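Transcriptional regulator (TetR/AcrR family) (Bacillus halodurans, PDB 5GP9) probably represses genes of fatty acid degradation as a TetR-family DNA-binding regulator, and binds a fatty acid in its C-terminal domain. Local coordinates at residues 122-125 against 126-130; 148-151 against 152-156. All coordinates share one frame; numbering follows the deposited sequence.

Interaction 1: residues 122-125 against 126-130; sequences VLKG and YLNLL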
loop_
_atom_site.group_PDB
_atom_site.type_symbol
_atom_site.label_atom_id
_atom_site.label_comp_id
_atom_site.label_asym_id
_atom_site.label_seq_id
_atom_site.Cartn_x
_atom_site.Cartn_y
_atom_site.Cartn_z
ATOM N N VAL A 122 -6.652 13.766 -1.034
ATOM C CA VAL A 122 -7.935 13.365 -0.404
ATOM C C VAL A 122 -7.657 12.522 0.881
ATOM O O VAL A 122 -8.256 12.705 1.955
ATOM C CB VAL A 122 -8.825 12.576 -1.383
ATOM C CG1 VAL A 122 -10.042 11.999 -0.694
ATOM C CG2 VAL A 122 -9.237 13.448 -2.559
ATOM N N LEU A 123 -6.723 11.615 0.762
ATOM C CA LEU A 123 -6.320 10.754 1.852
ATOM C C LEU A 123 -5.835 11.503 3.063
ATOM O O LEU A 123 -6.047 11.057 4.197
ATOM C CB LEU A 123 -5.260 9.774 1.327
ATOM C CG LEU A 123 -4.761 8.663 2.240
ATOM C CD1 LEU A 123 -5.954 7.778 2.639
ATOM C CD2 LEU A 123 -3.584 7.909 1.574
ATOM N N LYS A 124 -5.227 12.701 2.862
ATOM C CA LYS A 124 -4.690 13.463 3.984
ATOM C C LYS A 124 -5.708 13.742 5.050
ATOM O O LYS A 124 -5.382 13.749 6.211
ATOM C CB LYS A 124 -3.946 14.748 3.551
ATOM C CG LYS A 124 -3.128 15.358 4.694
ATOM C CD LYS A 124 -2.451 16.658 4.265
ATOM C CE LYS A 124 -2.421 17.698 5.395
ATOM N NZ LYS A 124 -1.809 18.996 4.943
ATOM N N GLY A 125 -6.977 13.925 4.704
ATOM C CA GLY A 125 -8.000 14.125 5.712
ATOM C C GLY A 125 -8.126 12.980 6.741
ATOM O O GLY A 125 -8.254 13.207 7.948
ATOM N N TYR A 126 -7.991 11.758 6.250
ATOM C CA TYR A 126 -8.086 10.581 7.135
ATOM C C TYR A 126 -6.779 10.482 7.963
ATOM O O TYR A 126 -6.761 10.265 9.167
ATOM C CB TYR A 126 -8.273 9.354 6.276
ATOM C CG TYR A 126 -8.375 8.033 6.998
ATOM C CD1 TYR A 126 -8.969 7.914 8.251
ATOM C CD2 TYR A 126 -7.906 6.915 6.437
ATOM C CE1 TYR A 126 -9.069 6.688 8.883
ATOM C CE2 TYR A 126 -8.012 5.696 7.035
ATOM C CZ TYR A 126 -8.581 5.581 8.270
ATOM O OH TYR A 126 -8.686 4.324 8.889
ATOM N N LEU A 127 -5.650 10.687 7.280
ATOM C CA LEU A 127 -4.324 10.752 7.966
ATOM C C LEU A 127 -4.268 11.810 9.063
ATOM O O LEU A 127 -3.763 11.520 10.080
ATOM C CB LEU A 127 -3.140 10.893 6.996
ATOM C CG LEU A 127 -3.062 9.865 5.842
ATOM C CD1 LEU A 127 -1.883 10.120 4.872
ATOM C CD2 LEU A 127 -3.036 8.447 6.396
ATOM N N ASN A 128 -4.865 12.993 8.869
ATOM C CA ASN A 128 -4.962 14.009 9.959
ATOM C C ASN A 128 -5.789 13.568 11.157
ATOM O O ASN A 128 -5.439 13.835 12.301
ATOM C CB ASN A 128 -5.537 15.314 9.415
ATOM C CG ASN A 128 -4.610 16.016 8.427
ATOM O OD1 ASN A 128 -3.432 15.693 8.278
ATOM N ND2 ASN A 128 -5.188 16.985 7.709
ATOM N N LEU A 129 -6.857 12.827 10.916
ATOM C CA LEU A 129 -7.617 12.209 11.972
ATOM C C LEU A 129 -6.799 11.202 12.757
ATOM O O LEU A 129 -6.820 11.176 13.961
ATOM C CB LEU A 129 -8.884 11.514 11.408
ATOM C CG LEU A 129 -9.689 10.813 12.484
ATOM C CD1 LEU A 129 -10.176 11.840 13.511
ATOM C CD2 LEU A 129 -10.833 10.060 11.831
ATOM N N LEU A 130 -6.087 10.338 12.052
ATOM C CA LEU A 130 -5.140 9.436 12.693
ATOM C C LEU A 130 -4.142 10.223 13.611
ATOM O O LEU A 130 -3.912 9.884 14.748
ATOM C CB LEU A 130 -4.355 8.619 11.656
ATOM C CG LEU A 130 -4.951 7.289 11.166
ATOM C CD1 LEU A 130 -4.073 6.634 10.116
ATOM C CD2 LEU A 130 -5.173 6.263 12.267
#
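Lys124 and Asn128 lie one turn apart on helix 113-139, a long alpha helix of the C-terminal, ligand-binding domain of this TetR-type regulator. The chain of Lys124 leaves its CB with CG anti to the backbone N (chi1 -167°). CG then passes Asn128 OD1 at 3.6 Å, and after a bend at chi3 CE comes 3.7 Å from Asn128 ND2. The chain thus crosses the amide obliquely along its OD1/ND2 edge, CE lying close to the amide plane, while the ammonium group continues beyond it; a long aliphatic chain with a charged end suits this exposed side of the helix. Asn128 CG, in turn, sits 3.3 Å from Lys124 O, the same carbonyl that accepts the 2.8 Å bond from Asn128 N.

Leu123 and Tyr126 face the other way, into the domain. Leu123 meets Leu127 through their branch carbons, CG to CG at 4.2 Å, and its CD1 reaches the edge of the Tyr126 ring near the ring plane. Leu123 also touches the bound palmitic acid, and its apolar isobutyl group probably suits a wall facing the lipid. The phenol ring of Tyr126 packs edge-to-face with Phe65, and its OH is hydrogen-bonded to His90 ND1, which satisfies the polar end of a buried residue.

Gly125 brings no side chain to its partly exposed position, and its carbonyl receives a weak bond from Leu129 N. Leu123 O takes two donors: Leu127 N approaches in the carbonyl plane at 3.1 Å, whereas Tyr126 N, at 2.9 Å, stands 46° above that plane.

Interaction 2: residues 148-151 against 152-156; sequences DTRL and ARQMI
Asp148 OD2 accepts from two groups of the chain that follows it: Leu151 N at 3.1 Å, and Arg150 NE at 3.5 Å in a long, weak salt bridge. Asp148 occupies the N-cap of helix 149-169, and a short carboxylate suits that position because it can bend back to amides of the first turn. Leu151 N comes from above the carboxylate plane, while OD2 lies at the guanidinium edge of Arg150, in its plane. OD1 takes a further, weak bond from Arg150 N. The negative group should also interact favourably with the helix dipole.

The main chain carries the helix onward from the cap: Ala152 N bonds to Asp148 O at 2.9 Å, and Arg153 N to Thr149 O. Arg153 is bent at chi2 (-127°) and chi3 (-56°), which turns its guanidinium back toward Arg150. Arg150 CA lies over one face of that guanidinium, displaced toward its rim, and NH1 is 3.7 Å from Arg150 CG. The two guanidinium planes stand 84° apart. Arg153 NE forms a salt bridge with Asp131 of helix 113-139, which probably offsets its charge near Arg150. Gln154 runs alongside Arg150, with NE2 3.8 Å from Arg150 CG, and its OE1 approaches Leu151 CD1, the two side chains crossing at about a right angle.

Small Ala152 fits against Leu134 of helix 113-139, the helix that Thr149 and Ile156 also pack upon. Arg150, Leu151, Gln154 and Met155 instead meet the second subunit, where Arg150 makes a cation-pi contact with Tyr174 of that subunit, so the first two turns of helix 149-169 lie between helix 113-139 and the dimer partner.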
loop_
_atom_site.group_PDB
_atom_site.type_symbol
_atom_site.label_atom_id
_atom_site.label_comp_id
_atom_site.label_asym_id
_atom_site.label_seq_id
_atom_site.Cartn_x
_atom_site.Cartn_y
_atom_site.Cartn_z
ATOM N N ASP A 148 6.879 8.746 17.439
ATOM C CA ASP A 148 6.719 9.702 16.364
ATOM C C ASP A 148 5.332 9.571 15.748
ATOM O O ASP A 148 4.966 8.518 15.256
ATOM C CB ASP A 148 7.766 9.515 15.319
ATOM C CG ASP A 148 7.584 10.496 14.150
ATOM O OD1 ASP A 148 7.287 11.679 14.344
ATOM O OD2 ASP A 148 7.777 10.119 13.025
ATOM N N THR A 149 4.551 10.627 15.815
ATOM C CA THR A 149 3.217 10.636 15.279
ATOM C C THR A 149 3.217 10.232 13.817
ATOM O O THR A 149 2.370 9.448 13.354
ATOM C CB THR A 149 2.595 11.997 15.473
ATOM O OG1 THR A 149 2.575 12.273 16.890
ATOM C CG2 THR A 149 1.127 12.001 14.989
ATOM N N ARG A 150 4.160 10.757 13.076
ATOM C CA ARG A 150 4.202 10.529 11.620
ATOM C C ARG A 150 4.412 9.012 11.307
ATOM O O ARG A 150 3.627 8.407 10.567
ATOM C CB ARG A 150 5.235 11.418 10.964
ATOM C CG ARG A 150 5.537 11.061 9.527
ATOM C CD ARG A 150 6.781 11.782 9.033
ATOM N NE ARG A 150 7.977 11.199 9.724
ATOM C CZ ARG A 150 9.223 11.253 9.261
ATOM N NH1 ARG A 150 9.469 11.846 8.090
ATOM N NH2 ARG A 150 10.215 10.695 9.979
ATOM N N LEU A 151 5.406 8.390 11.925
ATOM C CA LEU A 151 5.693 7.019 11.733
ATOM C C LEU A 151 4.565 6.128 12.231
ATOM O O LEU A 151 4.205 5.102 11.569
ATOM C CB LEU A 151 6.945 6.641 12.526
ATOM C CG LEU A 151 7.755 5.555 11.951
ATOM C CD1 LEU A 151 8.293 5.960 10.571
ATOM C CD2 LEU A 151 8.938 5.236 12.889
ATOM N N ALA A 152 4.016 6.490 13.399
ATOM C CA ALA A 152 2.866 5.726 13.937
ATOM C C ALA A 152 1.667 5.748 12.953
ATOM O O ALA A 152 1.035 4.752 12.741
ATOM C CB ALA A 152 2.492 6.301 15.314
ATOM N N ARG A 153 1.336 6.911 12.409
ATOM C CA ARG A 153 0.326 7.049 11.388
ATOM C C ARG A 153 0.575 6.181 10.164
ATOM O O ARG A 153 -0.351 5.545 9.634
ATOM C CB ARG A 153 0.163 8.507 11.008
ATOM C CG ARG A 153 -0.697 8.812 9.774
ATOM C CD ARG A 153 0.015 9.685 8.783
ATOM N NE ARG A 153 0.459 10.931 9.424
ATOM C CZ ARG A 153 1.477 11.704 9.019
ATOM N NH1 ARG A 153 2.169 11.451 7.929
ATOM N NH2 ARG A 153 1.744 12.786 9.696
ATOM N N GLN A 154 1.812 6.150 9.728
ATOM C CA GLN A 154 2.189 5.319 8.608
ATOM C C GLN A 154 2.053 3.861 8.891
ATOM O O GLN A 154 1.612 3.088 8.013
ATOM C CB GLN A 154 3.578 5.670 8.141
ATOM C CG GLN A 154 3.559 7.020 7.438
ATOM C CD GLN A 154 4.951 7.641 7.230
ATOM O OE1 GLN A 154 5.956 7.083 7.664
ATOM N NE2 GLN A 154 4.993 8.763 6.549
ATOM N N MET A 155 2.400 3.456 10.082
ATOM C CA MET A 155 2.207 2.043 10.520
ATOM C C MET A 155 0.707 1.713 10.592
ATOM O O MET A 155 0.281 0.658 10.153
ATOM C CB MET A 155 2.877 1.843 11.886
ATOM C CG MET A 155 2.715 0.388 12.353
ATOM S SD MET A 155 3.356 -0.115 13.969
ATOM C CE MET A 155 2.202 0.859 14.729
ATOM N N ILE A 156 -0.122 2.547 11.188
ATOM C CA ILE A 156 -1.527 2.228 11.286
ATOM C C ILE A 156 -2.181 2.131 9.883
ATOM O O ILE A 156 -2.906 1.182 9.519
ATOM C CB ILE A 156 -2.262 3.273 12.152
ATOM C CG1 ILE A 156 -1.826 3.169 13.636
ATOM C CG2 ILE A 156 -3.783 3.049 12.070
ATOM C CD1 ILE A 156 -2.283 4.325 14.444
#

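In the fold
Interactions 1 and 2 lie on successive helices, 113-139 and 149-169, with centres about 12 Å apart, and they touch directly. Leu130 CD2 packs 3.5 Å from Ile156 CG2, and Leu127 CB lies 3.8 Å from Arg153 CD, so aliphatic atoms join the facing sides of the two helices. The bound palmitic acid relates to them unequally: the side chain of Leu123 in interaction 1 is about 4 Å away, whereas that of Gln154 in interaction 2 is about 8 Å away. Interaction 1 thus contributes Leu123 to the surroundings of the ligand, while residues of 148-156 in interaction 2 meet the second subunit.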